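Local atomic coordinates of kirola (PDB entry 4IGV), a protein that belongs to the ripening-related branch of the Bet v 1-like proteins, is a kiwifruit allergen, and probably binds small hydrophobic ligands in an internal cavity. Residues A[37-42]-A[134-139]. Residues are numbered along the deposited sequence; the frame is centred on the assembly and turned at random. Where two conformers were deposited one is given.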
# COMPACT_ATOMS: atom_id res chain seq x y z
N VAL A 37 -9.40 -0.65 -11.65
CA VAL A 37 -10.51 0.15 -11.12
C VAL A 37 -10.00 1.05 -9.96
O VAL A 37 -10.45 2.21 -9.81
CB VAL A 37 -11.67 -0.76 -10.67
CG1 VAL A 37 -12.74 0.10 -10.02
CG2 VAL A 37 -12.24 -1.58 -11.91
N ASN A 38 -9.07 0.50 -9.17
CA ASN A 38 -8.59 1.14 -7.96
C ASN A 38 -7.39 2.07 -8.22
O ASN A 38 -7.30 3.13 -7.65
CB ASN A 38 -8.22 0.08 -6.92
CG ASN A 38 -9.38 -0.75 -6.49
OD1 ASN A 38 -9.29 -1.99 -6.49
ND2 ASN A 38 -10.49 -0.10 -6.24
N ILE A 39 -6.49 1.64 -9.08
CA ILE A 39 -5.22 2.33 -9.35
C ILE A 39 -5.09 2.69 -10.79
O ILE A 39 -5.13 1.79 -11.68
CB ILE A 39 -4.03 1.45 -8.95
CG1 ILE A 39 -4.13 1.03 -7.47
CG2 ILE A 39 -2.69 2.18 -9.24
CD1 ILE A 39 -3.91 2.10 -6.57
N GLN A 40 -4.97 3.99 -11.06
CA GLN A 40 -4.84 4.48 -12.43
C GLN A 40 -3.41 4.83 -12.84
O GLN A 40 -3.13 4.92 -14.04
CB GLN A 40 -5.71 5.68 -12.64
CG GLN A 40 -7.17 5.36 -12.68
CD GLN A 40 -7.78 5.07 -11.32
OE1 GLN A 40 -7.67 5.87 -10.42
NE2 GLN A 40 -8.43 3.90 -11.17
N GLY A 41 -2.53 5.02 -11.89
CA GLY A 41 -1.14 5.31 -12.22
C GLY A 41 -0.26 5.14 -11.00
O GLY A 41 -0.66 5.46 -9.88
N VAL A 42 0.94 4.61 -11.23
CA VAL A 42 2.02 4.57 -10.26
C VAL A 42 3.25 5.05 -10.99
O VAL A 42 3.80 4.33 -11.86
CB VAL A 42 2.24 3.15 -9.82
CG1 VAL A 42 3.33 3.10 -8.80
CG2 VAL A 42 0.95 2.52 -9.20
N MET A 134 -8.22 0.93 4.19
CA MET A 134 -7.85 -0.47 4.43
C MET A 134 -8.63 -1.42 3.53
O MET A 134 -8.04 -2.34 2.96
CB MET A 134 -8.02 -0.85 5.91
CG MET A 134 -7.60 -2.26 6.20
SD MET A 134 -5.82 -2.59 5.90
CE MET A 134 -5.13 -1.86 7.36
N ASN A 135 -9.92 -1.18 3.36
CA ASN A 135 -10.73 -2.01 2.46
C ASN A 135 -10.16 -1.95 1.06
O ASN A 135 -10.07 -2.96 0.38
CB ASN A 135 -12.18 -1.54 2.45
CG ASN A 135 -12.91 -1.75 3.79
OD1 ASN A 135 -12.54 -2.64 4.57
ND2 ASN A 135 -13.98 -0.95 4.03
N PHE A 136 -9.73 -0.77 0.64
CA PHE A 136 -9.13 -0.55 -0.67
C PHE A 136 -7.87 -1.39 -0.87
O PHE A 136 -7.64 -2.02 -1.88
CB PHE A 136 -8.96 0.97 -0.84
CG PHE A 136 -8.10 1.46 -1.98
CD1 PHE A 136 -8.66 1.86 -3.19
CD2 PHE A 136 -6.77 1.61 -1.78
CE1 PHE A 136 -7.82 2.39 -4.19
CE2 PHE A 136 -5.95 2.11 -2.77
CZ PHE A 136 -6.52 2.48 -3.98
N CYS A 137 -6.99 -1.35 0.14
CA CYS A 137 -5.76 -2.11 0.11
C CYS A 137 -6.01 -3.61 0.07
O CYS A 137 -5.31 -4.33 -0.65
CB CYS A 137 -4.89 -1.76 1.31
SG CYS A 137 -4.17 -0.07 1.25
N ILE A 138 -6.97 -4.08 0.83
CA ILE A 138 -7.30 -5.49 0.81
C ILE A 138 -7.86 -5.89 -0.56
O ILE A 138 -7.58 -6.97 -1.07
CB ILE A 138 -8.25 -5.85 1.95
CG1 ILE A 138 -7.52 -5.63 3.31
CG2 ILE A 138 -8.71 -7.31 1.84
CD1 ILE A 138 -6.33 -6.49 3.52
N GLU A 139 -8.63 -4.98 -1.16
CA GLU A 139 -9.22 -5.24 -2.50
C GLU A 139 -8.11 -5.38 -3.50
O GLU A 139 -8.06 -6.31 -4.30
CB GLU A 139 -10.12 -4.09 -2.99
CG GLU A 139 -10.89 -4.56 -4.25
CD GLU A 139 -11.56 -3.51 -5.09
OE1 GLU A 139 -11.98 -2.45 -4.55
OE2 GLU A 139 -11.69 -3.79 -6.32
O HOH W 1 -13.13 -1.01 -6.16
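N38 and E139 supply the polar half of a contact in which one asparagine meets a helix with its side-chain amide and its backbone carbonyl. The amide of N38 and the carboxylate of E139 are turned almost perpendicular, 84° apart, and the ND2 of N38 gives a hydrogen bond of 3.3 Å to OE1 of E139. That bond is bent, at 137° about the hydrogen, and reaches OE1 from above the carboxylate plane. ND2 of N38 also donates to a water at 2.8 Å, but the water lies too close to OE1 of E139 for a bridge to be trusted. OD1 of N38 stands 3.0 Å from OE2 of E139, acceptor against acceptor and hence no attraction. E139 was modelled in two conformers, so the details of this pair, the direct bond included, remain uncertain.

The apolar half belongs to F136. With CG anti to the backbone N (chi1 167°), its ring reaches out from the helix to the loop: CE1 of F136 packs 3.6 Å from CB of N38, while the carbonyl O of N38 lies in plane at the ring edge. CD1 of I39 touches CZ of F136 at 3.7 Å, the two side chains crossing at about a right angle.

In this Bet v 1-like fold the contact joins the long helix 131-145 to the start of edge strand 39-46, just after helix 30-34. Y60 and I62 of neighbouring strand 55-62 also meet F136, and I39 packs on I31 and S32 of helix 30-34.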